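Local coordinates for p22 protein (PDB 3JV1), which serves as an accessory factor for mitochondrial RNA editing in Trypanosoma brucei, specific for the cytochrome oxidase subunit II transcript, at residues 36-39 and 44-47; 70-75 and 160-165. All coordinates share one frame; numbering follows the deposited sequence.

How the interactions relate
Both interactions are partly buried and lie on one antiparallel sheet near helix 152-181, interaction 1 within the sheet and interaction 2 between sheet and helix. Interaction 1 joins neighbouring strands at one border: backbone hydrogen bonds link them, an Asp37-Thr46 side-chain bond adds to these on one face, and apolar side chains, with Phe45 and Met47 buried, pack on the other. Interaction 2 has no hydrogen bond between its segments and depends on one long, buried arginine set against exposed Leu163. The two meet chiefly at Phe161, whose ring stands edge-to-face with that of Phe45 and also touches Ile36 and Arg38; Arg38 also packs on Ser165. One helix thus packs on the hairpin and receives Arg72.

Interaction 1: 36-39 and 44-47; sequences IDRK and HFTM
Asp37 and Thr46 form the antiparallel hydrogen-bonded pair that fixes the register. Asp37 N donates to Thr46 O over 2.7 Å, with the donor almost in line with the carbonyl (C=O...N 173°), while the return bond from Thr46 N to Asp37 O is longer at 3.2 Å. The same two residues are joined through their side chains, which lie alongside each other and point the same way: Thr46 OG1 donates to Asp37 OD2 at 3.1 Å, and that oxygen receives it on its anti lone pair.

Apolar contacts occupy the opposite face, where Ile36 and Met47 make the non-hydrogen-bonded pair. With CG1 anti to the backbone N (chi1 -174°), Ile36 carries CD1 across the strands, 3.7 Å from Phe45 CD1 and 4.0 Å from Met47 CG. Met47 CG also lies in the plane of the Phe45 ring, at its edge. Arg38 packs its CB 3.7 Å from Phe45 CB, then bends at chi2 and leads its guanidinium away to a salt bridge with Asp169 of helix 152-181.

Strands 35-37 and 46-51 thereby make a beta hairpin at the border of the antiparallel sheet of this Mam33-family protein, its apolar face turned to that helix.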
loop_
_atom_site.group_PDB
_atom_site.type_symbol
_atom_site.label_atom_id
_atom_site.label_comp_id
_atom_site.label_asym_id
_atom_site.label_seq_id
_atom_site.Cartn_x
_atom_site.Cartn_y
_atom_site.Cartn_z
ATOM N N ILE A 36 -5.308 18.643 19.863
ATOM C CA ILE A 36 -4.358 17.737 19.244
ATOM C C ILE A 36 -4.363 16.359 19.877
ATOM O O ILE A 36 -4.384 16.206 21.095
ATOM C CB ILE A 36 -2.933 18.316 19.244
ATOM C CG1 ILE A 36 -2.013 17.392 18.445
ATOM C CG2 ILE A 36 -2.430 18.487 20.659
ATOM C CD1 ILE A 36 -0.821 18.100 17.836
ATOM N N ASP A 37 -4.365 15.355 19.014
ATOM C CA ASP A 37 -4.388 13.969 19.427
ATOM C C ASP A 37 -3.032 13.373 19.082
ATOM O O ASP A 37 -2.826 12.867 17.979
ATOM C CB ASP A 37 -5.531 13.262 18.689
ATOM C CG ASP A 37 -5.520 11.765 18.871
ATOM O OD1 ASP A 37 -5.397 11.298 20.022
ATOM O OD2 ASP A 37 -5.650 11.054 17.848
ATOM N N ARG A 38 -2.103 13.469 20.034
ATOM C CA ARG A 38 -0.746 12.952 19.866
ATOM C C ARG A 38 -0.289 12.213 21.118
ATOM O O ARG A 38 -0.388 12.726 22.234
ATOM C CB ARG A 38 0.228 14.098 19.557
ATOM C CG ARG A 38 1.691 13.677 19.350
ATOM C CD ARG A 38 2.479 13.691 20.650
ATOM N NE ARG A 38 3.839 13.186 20.476
ATOM C CZ ARG A 38 4.735 13.089 21.458
ATOM N NH1 ARG A 38 4.419 13.464 22.693
ATOM N NH2 ARG A 38 5.947 12.608 21.207
ATOM N N LYS A 39 0.198 10.994 20.923
ATOM C CA LYS A 39 0.693 10.175 22.024
ATOM C C LYS A 39 2.133 9.776 21.744
ATOM O O LYS A 39 2.513 9.576 20.595
ATOM C CB LYS A 39 -0.157 8.910 22.186
ATOM C CG LYS A 39 -1.550 9.155 22.740
ATOM C CD LYS A 39 -2.627 8.916 21.696
ATOM C CE LYS A 39 -2.647 7.463 21.253
ATOM N NZ LYS A 39 -3.817 7.177 20.376
ATOM N N HIS A 44 2.011 9.694 13.405
ATOM C CA HIS A 44 0.904 10.272 12.645
ATOM C C HIS A 44 -0.258 10.733 13.527
ATOM O O HIS A 44 -1.256 10.039 13.668
ATOM C CB HIS A 44 0.409 9.264 11.606
ATOM C CG HIS A 44 1.423 8.956 10.548
ATOM N ND1 HIS A 44 1.252 7.954 9.622
ATOM C CD2 HIS A 44 2.622 9.523 10.273
ATOM C CE1 HIS A 44 2.301 7.912 8.821
ATOM N NE2 HIS A 44 3.148 8.855 9.196
ATOM N N PHE A 45 -0.126 11.917 14.106
ATOM C CA PHE A 45 -1.154 12.462 14.980
ATOM C C PHE A 45 -2.277 13.159 14.210
ATOM O O PHE A 45 -2.191 13.377 12.995
ATOM C CB PHE A 45 -0.518 13.445 15.971
ATOM C CG PHE A 45 0.145 14.632 15.320
ATOM C CD1 PHE A 45 -0.588 15.773 15.012
ATOM C CD2 PHE A 45 1.506 14.607 15.014
ATOM C CE1 PHE A 45 0.022 16.874 14.411
ATOM C CE2 PHE A 45 2.131 15.700 14.411
ATOM C CZ PHE A 45 1.389 16.839 14.107
ATOM N N THR A 46 -3.340 13.504 14.925
ATOM C CA THR A 46 -4.465 14.179 14.303
ATOM C C THR A 46 -4.797 15.450 15.075
ATOM O O THR A 46 -4.609 15.517 16.288
ATOM C CB THR A 46 -5.712 13.282 14.281
ATOM O OG1 THR A 46 -6.189 13.110 15.618
ATOM C CG2 THR A 46 -5.387 11.925 13.701
ATOM N N MET A 47 -5.274 16.463 14.361
ATOM C CA MET A 47 -5.663 17.729 14.972
ATOM C C MET A 47 -7.114 17.999 14.587
ATOM O O MET A 47 -7.536 17.647 13.492
ATOM C CB MET A 47 -4.780 18.861 14.462
ATOM C CG MET A 47 -3.306 18.723 14.815
ATOM S SD MET A 47 -2.313 20.094 14.181
ATOM C CE MET A 47 -2.975 21.445 15.155
#

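Interaction 2: 70-75 and 160-165; sequences ITRTLD and QFSLWS
Arg72 reaches out from its strand to Ser162 and Leu163, and its side chain makes all the contacts within 4.5 Å between the two segments. The backbones are well separated, with Arg72 CA 9.4 Å from Ser162 CA, and no hydrogen bond joins them.

The van der Waals contact is tight at the serine. Arg72 NE comes within 3.1 Å of Ser162 CB, which approaches the guanidinium obliquely, and Arg72 CD lies 3.6 Å from Ser162 OG. Farther out, Leu163 CD2 meets the edge of the guanidinium, close to its plane, 4.1 Å from Arg72 NH2. The arginine chain is extended from CG to NE and then turns at its last torsion (chi4 59°), which sets NH2 on the side of Leu163, while NH1 goes to Asp159; the Arg72 and Leu163 side chains cross at about a right angle.

The strongest polar partners of Arg72 and Ser162 lie elsewhere on the helix. Although Arg72 NE and Ser162 OG are 3.2 Å apart, the angle is poor for a hydrogen bond. The serine hydroxyl donates to Ile158 O, one turn earlier in the helix, and Arg72 NH1 forms a salt bridge with Asp159. That carboxylate probably offsets the charge of this buried arginine, and it ties one end of the guanidinium, NH1, to the helix, one turn before Leu163.

Arg72 lies on strand 72-80, held by backbone hydrogen bonding to Val91 of strand 83-92. Leu74, two residues on and on the same face, packs against Leu58 and Leu60 of strand 54-63 and Met89 and Val91 of strand 83-92. Helix 152-181 passes over this face, and Phe161, next to Ser162, turns its ring to Phe45 beside the hairpin strands 35-37 and 46-51.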
loop_
_atom_site.group_PDB
_atom_site.type_symbol
_atom_site.label_atom_id
_atom_site.label_comp_id
_atom_site.label_asym_id
_atom_site.label_seq_id
_atom_site.Cartn_x
_atom_site.Cartn_y
_atom_site.Cartn_z
ATOM N N ILE A 70 12.475 17.807 4.180
ATOM C CA ILE A 70 11.439 16.888 4.645
ATOM C C ILE A 70 10.032 17.368 4.286
ATOM O O ILE A 70 9.617 18.453 4.697
ATOM C CB ILE A 70 11.509 16.720 6.178
ATOM C CG1 ILE A 70 12.954 16.438 6.604
ATOM C CG2 ILE A 70 10.583 15.591 6.619
ATOM C CD1 ILE A 70 13.184 16.479 8.104
ATOM N N THR A 71 9.302 16.558 3.520
ATOM C CA THR A 71 7.939 16.906 3.132
ATOM C C THR A 71 6.953 15.911 3.745
ATOM O O THR A 71 7.108 14.697 3.600
ATOM C CB THR A 71 7.765 16.916 1.592
ATOM O OG1 THR A 71 7.996 15.605 1.070
ATOM C CG2 THR A 71 8.745 17.880 0.954
ATOM N N ARG A 72 5.945 16.431 4.437
ATOM C CA ARG A 72 4.941 15.590 5.080
ATOM C C ARG A 72 3.601 15.619 4.349
ATOM O O ARG A 72 3.222 16.631 3.763
ATOM C CB ARG A 72 4.731 16.042 6.525
ATOM C CG ARG A 72 5.995 16.039 7.370
ATOM C CD ARG A 72 5.756 16.632 8.748
ATOM N NE ARG A 72 6.953 16.573 9.587
ATOM C CZ ARG A 72 8.118 17.134 9.274
ATOM N NH1 ARG A 72 8.252 17.799 8.135
ATOM N NH2 ARG A 72 9.150 17.038 10.103
ATOM N N THR A 73 2.892 14.499 4.374
ATOM C CA THR A 73 1.590 14.429 3.739
ATOM C C THR A 73 0.529 14.345 4.824
ATOM O O THR A 73 0.744 13.759 5.882
ATOM C CB THR A 73 1.445 13.192 2.822
ATOM O OG1 THR A 73 1.750 12.008 3.564
ATOM C CG2 THR A 73 2.372 13.295 1.618
ATOM N N LEU A 74 -0.616 14.951 4.560
ATOM C CA LEU A 74 -1.710 14.921 5.506
ATOM C C LEU A 74 -3.012 15.165 4.775
ATOM O O LEU A 74 -3.021 15.676 3.661
ATOM C CB LEU A 74 -1.503 15.972 6.605
ATOM C CG LEU A 74 -1.141 17.408 6.222
ATOM C CD1 LEU A 74 -2.378 18.171 5.794
ATOM C CD2 LEU A 74 -0.505 18.102 7.426
ATOM N N ASP A 75 -4.107 14.761 5.403
ATOM C CA ASP A 75 -5.433 14.959 4.851
ATOM C C ASP A 75 -6.123 15.990 5.723
ATOM O O ASP A 75 -5.977 15.983 6.946
ATOM C CB ASP A 75 -6.267 13.679 4.909
ATOM C CG ASP A 75 -5.916 12.692 3.820
ATOM O OD1 ASP A 75 -5.221 13.069 2.855
ATOM O OD2 ASP A 75 -6.359 11.534 3.931
ATOM N N GLN A 160 7.151 22.228 13.011
ATOM C CA GLN A 160 7.722 22.432 14.336
ATOM C C GLN A 160 7.288 21.352 15.325
ATOM O O GLN A 160 8.121 20.794 16.044
ATOM C CB GLN A 160 7.335 23.811 14.871
ATOM C CG GLN A 160 8.272 24.930 14.445
ATOM C CD GLN A 160 7.776 26.305 14.874
ATOM O OE1 GLN A 160 7.327 26.496 16.005
ATOM N NE2 GLN A 160 7.869 27.274 13.969
ATOM N N PHE A 161 5.993 21.049 15.369
ATOM C CA PHE A 161 5.523 20.025 16.292
ATOM C C PHE A 161 6.092 18.647 15.940
ATOM O O PHE A 161 6.458 17.879 16.819
ATOM C CB PHE A 161 3.993 19.949 16.308
ATOM C CG PHE A 161 3.452 19.221 17.500
ATOM C CD1 PHE A 161 3.368 19.857 18.734
ATOM C CD2 PHE A 161 3.092 17.883 17.412
ATOM C CE1 PHE A 161 2.935 19.171 19.865
ATOM C CE2 PHE A 161 2.660 17.184 18.536
ATOM C CZ PHE A 161 2.582 17.830 19.765
ATOM N N SER A 162 6.158 18.340 14.650
ATOM C CA SER A 162 6.685 17.056 14.199
ATOM C C SER A 162 8.141 16.867 14.600
ATOM O O SER A 162 8.535 15.778 14.993
ATOM C CB SER A 162 6.553 16.923 12.678
ATOM O OG SER A 162 5.203 16.712 12.295
ATOM N N LEU A 163 8.938 17.924 14.488
ATOM C CA LEU A 163 10.346 17.843 14.854
ATOM C C LEU A 163 10.490 17.592 16.342
ATOM O O LEU A 163 11.286 16.755 16.775
ATOM C CB LEU A 163 11.076 19.136 14.501
ATOM C CG LEU A 163 11.393 19.384 13.031
ATOM C CD1 LEU A 163 12.064 20.737 12.906
ATOM C CD2 LEU A 163 12.292 18.278 12.483
ATOM N N TRP A 164 9.711 18.320 17.127
ATOM C CA TRP A 164 9.760 18.169 18.566
ATOM C C TRP A 164 9.324 16.775 19.011
ATOM O O TRP A 164 9.965 16.169 19.866
ATOM C CB TRP A 164 8.885 19.228 19.228
ATOM C CG TRP A 164 8.720 19.014 20.685
ATOM C CD1 TRP A 164 9.560 19.419 21.677
ATOM C CD2 TRP A 164 7.666 18.288 21.317
ATOM N NE1 TRP A 164 9.096 18.986 22.894
ATOM C CE2 TRP A 164 7.934 18.289 22.702
ATOM C CE3 TRP A 164 6.520 17.632 20.847
ATOM C CZ2 TRP A 164 7.093 17.659 23.629
ATOM C CZ3 TRP A 164 5.687 17.006 21.765
ATOM C CH2 TRP A 164 5.979 17.025 23.142
ATOM N N SER A 165 8.243 16.254 18.434
ATOM C CA SER A 165 7.774 14.935 18.834
ATOM C C SER A 165 8.688 13.833 18.305
ATOM O O SER A 165 8.828 12.787 18.932
ATOM C CB SER A 165 6.326 14.703 18.382
ATOM O OG SER A 165 6.206 14.723 16.976
#